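Local structure of beta-fructofuranosidase (Bifidobacterium adolescentis, 6NOB) at residues A364-G367 with H368-A371; W428-G432 with T433-A437. The protein probably hydrolyses terminal beta-fructofuranosides such as sucrose, as expected of a beta-fructofuranosidase of glycoside hydrolase family 32. All coordinates share one frame; numbering follows the deposited sequence.

Contact 1 of 2, residues A364-G367 with H368-A371; sequences ADFG and HQIA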
ATOM      1  N   ALA A 364      19.858  -9.404   7.138  1.00 36.44           N
ATOM      2  CA  ALA A 364      20.361  -8.068   7.418  1.00 39.37           C
ATOM      3  C   ALA A 364      20.985  -7.527   6.141  1.00 40.51           C
ATOM      4  O   ALA A 364      21.742  -8.237   5.471  1.00 44.87           O
ATOM      5  CB  ALA A 364      21.384  -8.074   8.560  1.00 29.31           C
ATOM      6  N   ASP A 365      20.662  -6.282   5.797  1.00 36.15           N
ATOM      7  CA  ASP A 365      21.121  -5.673   4.548  1.00 36.74           C
ATOM      8  C   ASP A 365      22.344  -4.815   4.856  1.00 40.18           C
ATOM      9  O   ASP A 365      22.235  -3.616   5.113  1.00 39.50           O
ATOM     10  CB  ASP A 365      20.008  -4.855   3.901  1.00 39.93           C
ATOM     11  CG  ASP A 365      20.300  -4.513   2.448  1.00 42.60           C
ATOM     12  OD1 ASP A 365      21.481  -4.565   2.042  1.00 41.10           O
ATOM     13  OD2 ASP A 365      19.347  -4.180   1.712  1.00 38.92           O
ATOM     14  N   PHE A 366      23.524  -5.437   4.818  1.00 41.33           N
ATOM     15  CA  PHE A 366      24.755  -4.687   5.030  1.00 43.74           C
ATOM     16  C   PHE A 366      25.176  -3.906   3.794  1.00 46.22           C
ATOM     17  O   PHE A 366      25.907  -2.918   3.922  1.00 49.44           O
ATOM     18  CB  PHE A 366      25.884  -5.619   5.471  1.00 38.83           C
ATOM     19  CG  PHE A 366      26.009  -5.736   6.960  1.00 44.10           C
ATOM     20  CD1 PHE A 366      25.234  -6.645   7.664  1.00 42.67           C
ATOM     21  CD2 PHE A 366      26.883  -4.919   7.663  1.00 43.96           C
ATOM     22  CE1 PHE A 366      25.337  -6.748   9.039  1.00 40.90           C
ATOM     23  CE2 PHE A 366      26.992  -5.016   9.036  1.00 40.98           C
ATOM     24  CZ  PHE A 366      26.219  -5.932   9.725  1.00 45.30           C
ATOM     25  N   GLY A 367      24.729  -4.319   2.606  1.00 45.24           N
ATOM     26  CA  GLY A 367      24.952  -3.503   1.427  1.00 46.04           C
ATOM     27  C   GLY A 367      24.300  -2.140   1.536  1.00 49.22           C
ATOM     28  O   GLY A 367      24.787  -1.166   0.958  1.00 52.37           O
ATOM     29  N   HIS A 368      23.206  -2.047   2.285  1.00 47.31           N
ATOM     30  CA  HIS A 368      22.493  -0.797   2.512  1.00 43.26           C
ATOM     31  C   HIS A 368      22.413  -0.486   4.002  1.00 42.85           C
ATOM     32  O   HIS A 368      21.376  -0.059   4.515  1.00 34.80           O
ATOM     33  CB  HIS A 368      21.103  -0.848   1.887  1.00 39.81           C
ATOM     34  CG  HIS A 368      21.120  -1.096   0.411  1.00 45.38           C
ATOM     35  ND1 HIS A 368      20.776  -2.311  -0.145  1.00 42.13           N
ATOM     36  CD2 HIS A 368      21.458  -0.291  -0.623  1.00 43.14           C
ATOM     37  CE1 HIS A 368      20.893  -2.238  -1.458  1.00 45.06           C
ATOM     38  NE2 HIS A 368      21.306  -1.024  -1.775  1.00 46.64           N
ATOM     39  N   GLN A 369      23.523  -0.688   4.713  1.00 48.58           N
ATOM     40  CA  GLN A 369      23.525  -0.509   6.159  1.00 47.29           C
ATOM     41  C   GLN A 369      23.360   0.944   6.581  1.00 43.34           C
ATOM     42  O   GLN A 369      23.048   1.195   7.750  1.00 40.27           O
ATOM     43  CB  GLN A 369      24.810  -1.083   6.753  1.00 44.61           C
ATOM     44  CG  GLN A 369      26.034  -0.227   6.554  1.00 56.33           C
ATOM     45  CD  GLN A 369      27.154  -0.619   7.492  1.00 65.30           C
ATOM     46  OE1 GLN A 369      28.143  -1.227   7.079  1.00 69.93           O
ATOM     47  NE2 GLN A 369      26.999  -0.281   8.767  1.00 62.15           N
ATOM     48  N   ILE A 370      23.554   1.904   5.675  1.00 40.12           N
ATOM     49  CA  ILE A 370      23.311   3.294   6.039  1.00 43.20           C
ATOM     50  C   ILE A 370      21.824   3.618   6.091  1.00 41.75           C
ATOM     51  O   ILE A 370      21.445   4.653   6.653  1.00 39.91           O
ATOM     52  CB  ILE A 370      24.030   4.259   5.080  1.00 46.43           C
ATOM     53  CG1 ILE A 370      23.558   4.050   3.641  1.00 39.20           C
ATOM     54  CG2 ILE A 370      25.536   4.084   5.178  1.00 35.04           C
ATOM     55  CD1 ILE A 370      24.151   5.046   2.666  1.00 35.17           C
ATOM     56  N   ALA A 371      20.967   2.771   5.523  1.00 36.58           N
ATOM     57  CA  ALA A 371      19.534   2.967   5.680  1.00 32.83           C
ATOM     58  C   ALA A 371      19.151   2.835   7.149  1.00 31.14           C
ATOM     59  O   ALA A 371      19.752   2.061   7.901  1.00 35.15           O
ATOM     60  CB  ALA A 371      18.752   1.960   4.833  1.00 29.08           C
TER
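The imidazole of His-368 has the carboxylate of Asp-365 at its edge and the carbonyl O of Gly-367 over one face. The ring and carboxylate planes are nearly perpendicular, 82° apart. ND1 of His-368 donates to OD2 of Asp-365 at 3.0 Å, a His-carboxylate hydrogen bond. The acceptor lies close to the ring plane and is met on its syn side, 30° out of the carboxylate plane. With CG anti to the backbone N (chi1 -165°), the carboxylate reaches forward to His-368, where its two oxygens meet ND1 and the backbone N. OD1 of Asp-365 takes a weak bond from the backbone N of His-368 at 3.1 Å. The same N-H also makes a weak bond to the carbonyl O of Asp-365. One aspartate thus fixes the ring and, more weakly, holds the main chain of the histidine three residues on. Next to it, the Phe-366 ring meets the Gln-369 amide obliquely, CD2 to OE1 at 3.9 Å. A type I turn follows from His-368 to Ala-371. OD2 of Asp-365 is also bonded to Tyr-408 OH, and His-368 NE2 to Thr-316 OG1. The chain here passes from strand 357-365 toward strand 374-375 of another sheet, consistent with two blades of the family 32 beta-propeller. Strands 385-396 and 405-415 flank the Asp-His pair, and strand 337-347 lies against Phe-366.

Contact 2 of 2, residues W428-G432 with T433-A437; sequences WCDFG and TGYYA
A carboxylate lies over an aromatic face here: OD2 of Asp-430 sits 3.7 Å above the plane of the Tyr-435 ring, offset toward its rim. The two flat groups are only 24° from parallel. A carboxylate over a ring face is not favourable by itself; Arg-476 probably offsets it, with a salt bridge to OD2 and a cation-pi contact with Tyr-435. The methylene of Asp-430 adds to the packing, with CB 3.5 Å from CD2 of Tyr-435. CB of Cys-429 approaches the same ring obliquely, 4.3 Å from CE2. The other carboxylate oxygen turns to its own loop. OD1 of Asp-430 accepts from the backbone N of Gly-432 at 3.0 Å, on its anti side, with an N-H...O angle of 154°. This is an Asx turn. It bends the connection between strand 418-428 and strand 435-442, which belong to two different sheets, as in the five-bladed beta-propeller of family 32 enzymes. Tyr-435 opens the second strand. Its CG is anti to the backbone N (chi1 179°), which lays the ring across the Asp-430 side chain, one face to OD2. With an alanine here in place of the aspartate, the Gly-432 N-H would probably lose its acceptor and Arg-476 its salt-bridge mate. Ser-604 of strand 601-606, in the C-terminal beta-sandwich, also hydrogen-bonds OD2.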
ATOM      1  N   TRP A 428      15.732  -4.274  -7.084  1.00 42.98           N
ATOM      2  CA  TRP A 428      14.539  -3.508  -6.750  1.00 39.47           C
ATOM      3  C   TRP A 428      13.290  -4.165  -7.324  1.00 42.64           C
ATOM      4  O   TRP A 428      13.317  -4.734  -8.420  1.00 44.71           O
ATOM      5  CB  TRP A 428      14.650  -2.077  -7.283  1.00 35.48           C
ATOM      6  CG  TRP A 428      15.836  -1.291  -6.783  1.00 43.13           C
ATOM      7  CD1 TRP A 428      16.737  -0.601  -7.543  1.00 48.01           C
ATOM      8  CD2 TRP A 428      16.236  -1.099  -5.418  1.00 45.22           C
ATOM      9  NE1 TRP A 428      17.675   0.001  -6.739  1.00 48.03           N
ATOM     10  CE2 TRP A 428      17.390  -0.290  -5.431  1.00 45.42           C
ATOM     11  CE3 TRP A 428      15.735  -1.540  -4.188  1.00 45.08           C
ATOM     12  CZ2 TRP A 428      18.050   0.088  -4.264  1.00 43.74           C
ATOM     13  CZ3 TRP A 428      16.391  -1.160  -3.030  1.00 42.00           C
ATOM     14  CH2 TRP A 428      17.535  -0.355  -3.077  1.00 40.01           C
ATOM     15  N   CYS A 429      12.183  -4.069  -6.578  1.00 39.72           N
ATOM     16  CA  CYS A 429      10.897  -4.553  -7.076  1.00 38.12           C
ATOM     17  C   CYS A 429      10.332  -3.649  -8.164  1.00 36.77           C
ATOM     18  O   CYS A 429       9.576  -4.115  -9.023  1.00 43.04           O
ATOM     19  CB  CYS A 429       9.882  -4.650  -5.936  1.00 39.08           C
ATOM     20  SG  CYS A 429      10.249  -5.859  -4.646  1.00 43.56           S
ATOM     21  N   ASP A 430      10.671  -2.363  -8.135  1.00 36.57           N
ATOM     22  CA  ASP A 430      10.064  -1.378  -9.024  1.00 44.11           C
ATOM     23  C   ASP A 430      11.083  -0.283  -9.293  1.00 46.82           C
ATOM     24  O   ASP A 430      11.547   0.370  -8.353  1.00 47.43           O
ATOM     25  CB  ASP A 430       8.792  -0.798  -8.400  1.00 41.46           C
ATOM     26  CG  ASP A 430       7.941  -0.046  -9.402  1.00 46.08           C
ATOM     27  OD1 ASP A 430       8.361   1.045  -9.843  1.00 47.46           O
ATOM     28  OD2 ASP A 430       6.852  -0.552  -9.747  1.00 46.04           O
ATOM     29  N   PHE A 431      11.429  -0.076 -10.563  1.00 45.75           N
ATOM     30  CA  PHE A 431      12.491   0.859 -10.913  1.00 42.75           C
ATOM     31  C   PHE A 431      11.996   2.293 -11.075  1.00 41.55           C
ATOM     32  O   PHE A 431      12.770   3.156 -11.504  1.00 46.12           O
ATOM     33  CB  PHE A 431      13.233   0.386 -12.175  1.00 40.16           C
ATOM     34  CG  PHE A 431      12.441   0.487 -13.458  1.00 40.58           C
ATOM     35  CD1 PHE A 431      12.396   1.675 -14.178  1.00 38.48           C
ATOM     36  CD2 PHE A 431      11.799  -0.626 -13.980  1.00 41.26           C
ATOM     37  CE1 PHE A 431      11.686   1.762 -15.367  1.00 45.08           C
ATOM     38  CE2 PHE A 431      11.091  -0.549 -15.172  1.00 41.01           C
ATOM     39  CZ  PHE A 431      11.033   0.646 -15.866  1.00 44.46           C
ATOM     40  N   GLY A 432      10.742   2.572 -10.727  1.00 38.62           N
ATOM     41  CA  GLY A 432      10.261   3.939 -10.682  1.00 41.80           C
ATOM     42  C   GLY A 432      10.502   4.571  -9.325  1.00 45.11           C
ATOM     43  O   GLY A 432      11.588   4.430  -8.756  1.00 44.72           O
ATOM     44  N   THR A 433       9.502   5.266  -8.787  1.00 43.23           N
ATOM     45  CA  THR A 433       9.595   5.803  -7.436  1.00 43.13           C
ATOM     46  C   THR A 433       8.206   5.879  -6.819  1.00 43.28           C
ATOM     47  O   THR A 433       7.216   6.136  -7.508  1.00 44.50           O
ATOM     48  CB  THR A 433      10.262   7.185  -7.410  1.00 40.23           C
ATOM     49  OG1 THR A 433      10.438   7.599  -6.048  1.00 42.76           O
ATOM     50  CG2 THR A 433       9.421   8.217  -8.150  1.00 36.50           C
ATOM     51  N   GLY A 434       8.145   5.642  -5.509  1.00 39.00           N
ATOM     52  CA  GLY A 434       6.905   5.748  -4.775  1.00 41.26           C
ATOM     53  C   GLY A 434       6.116   4.465  -4.652  1.00 45.22           C
ATOM     54  O   GLY A 434       5.095   4.451  -3.952  1.00 44.44           O
ATOM     55  N   TYR A 435       6.539   3.396  -5.321  1.00 43.08           N
ATOM     56  CA  TYR A 435       5.955   2.075  -5.116  1.00 37.03           C
ATOM     57  C   TYR A 435       6.490   1.546  -3.793  1.00 37.41           C
ATOM     58  O   TYR A 435       7.665   1.179  -3.690  1.00 41.39           O
ATOM     59  CB  TYR A 435       6.304   1.156  -6.284  1.00 35.38           C
ATOM     60  CG  TYR A 435       5.777  -0.253  -6.162  1.00 33.19           C
ATOM     61  CD1 TYR A 435       4.463  -0.556  -6.498  1.00 36.29           C
ATOM     62  CD2 TYR A 435       6.601  -1.287  -5.736  1.00 33.39           C
ATOM     63  CE1 TYR A 435       3.977  -1.850  -6.399  1.00 34.89           C
ATOM     64  CE2 TYR A 435       6.127  -2.582  -5.642  1.00 38.36           C
ATOM     65  CZ  TYR A 435       4.814  -2.858  -5.971  1.00 38.23           C
ATOM     66  OH  TYR A 435       4.342  -4.148  -5.869  1.00 36.03           O
ATOM     67  N   TYR A 436       5.637   1.525  -2.771  1.00 34.79           N
ATOM     68  CA  TYR A 436       6.099   1.380  -1.400  1.00 36.32           C
ATOM     69  C   TYR A 436       5.170   0.458  -0.624  1.00 37.03           C
ATOM     70  O   TYR A 436       4.044   0.175  -1.041  1.00 38.93           O
ATOM     71  CB  TYR A 436       6.182   2.750  -0.708  1.00 38.67           C
ATOM     72  CG  TYR A 436       7.066   2.782   0.514  1.00 34.93           C
ATOM     73  CD1 TYR A 436       8.445   2.686   0.398  1.00 30.48           C
ATOM     74  CD2 TYR A 436       6.519   2.917   1.785  1.00 38.24           C
ATOM     75  CE1 TYR A 436       9.257   2.714   1.514  1.00 34.05           C
ATOM     76  CE2 TYR A 436       7.324   2.948   2.906  1.00 36.74           C
ATOM     77  CZ  TYR A 436       8.692   2.844   2.765  1.00 38.96           C
ATOM     78  OH  TYR A 436       9.500   2.872   3.877  1.00 47.87           O
ATOM     79  N   ALA A 437       5.674  -0.013   0.518  1.00 34.10           N
ATOM     80  CA  ALA A 437       4.875  -0.732   1.510  1.00 34.66           C
ATOM     81  C   ALA A 437       4.227  -1.983   0.916  1.00 38.21           C
ATOM     82  O   ALA A 437       3.023  -2.213   1.051  1.00 35.80           O
ATOM     83  CB  ALA A 437       3.822   0.192   2.128  1.00 32.46           C
TER

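Both are mostly buried local contacts within the family 32 N-terminal range, and each lies on a connection between strands of two different sheets. Contact 1 lies farther out, about 23 Å between its centre and that of the chain. For contact 2 the same distance is about 11 Å. An aspartate leads in each, but its work differs. In contact 1 it bonds to the edge of a histidine ring. In contact 2 it lies over a tyrosine face, and arginine supplies the countercharge. Contact 1 is surrounded by propeller strands, while contact 2 also reaches strand 601-606 of the C-terminal sandwich. Their centres are 18 Å apart, yet they touch: NE2 of His-368 packs 4.0 Å from CH2 of Trp-428.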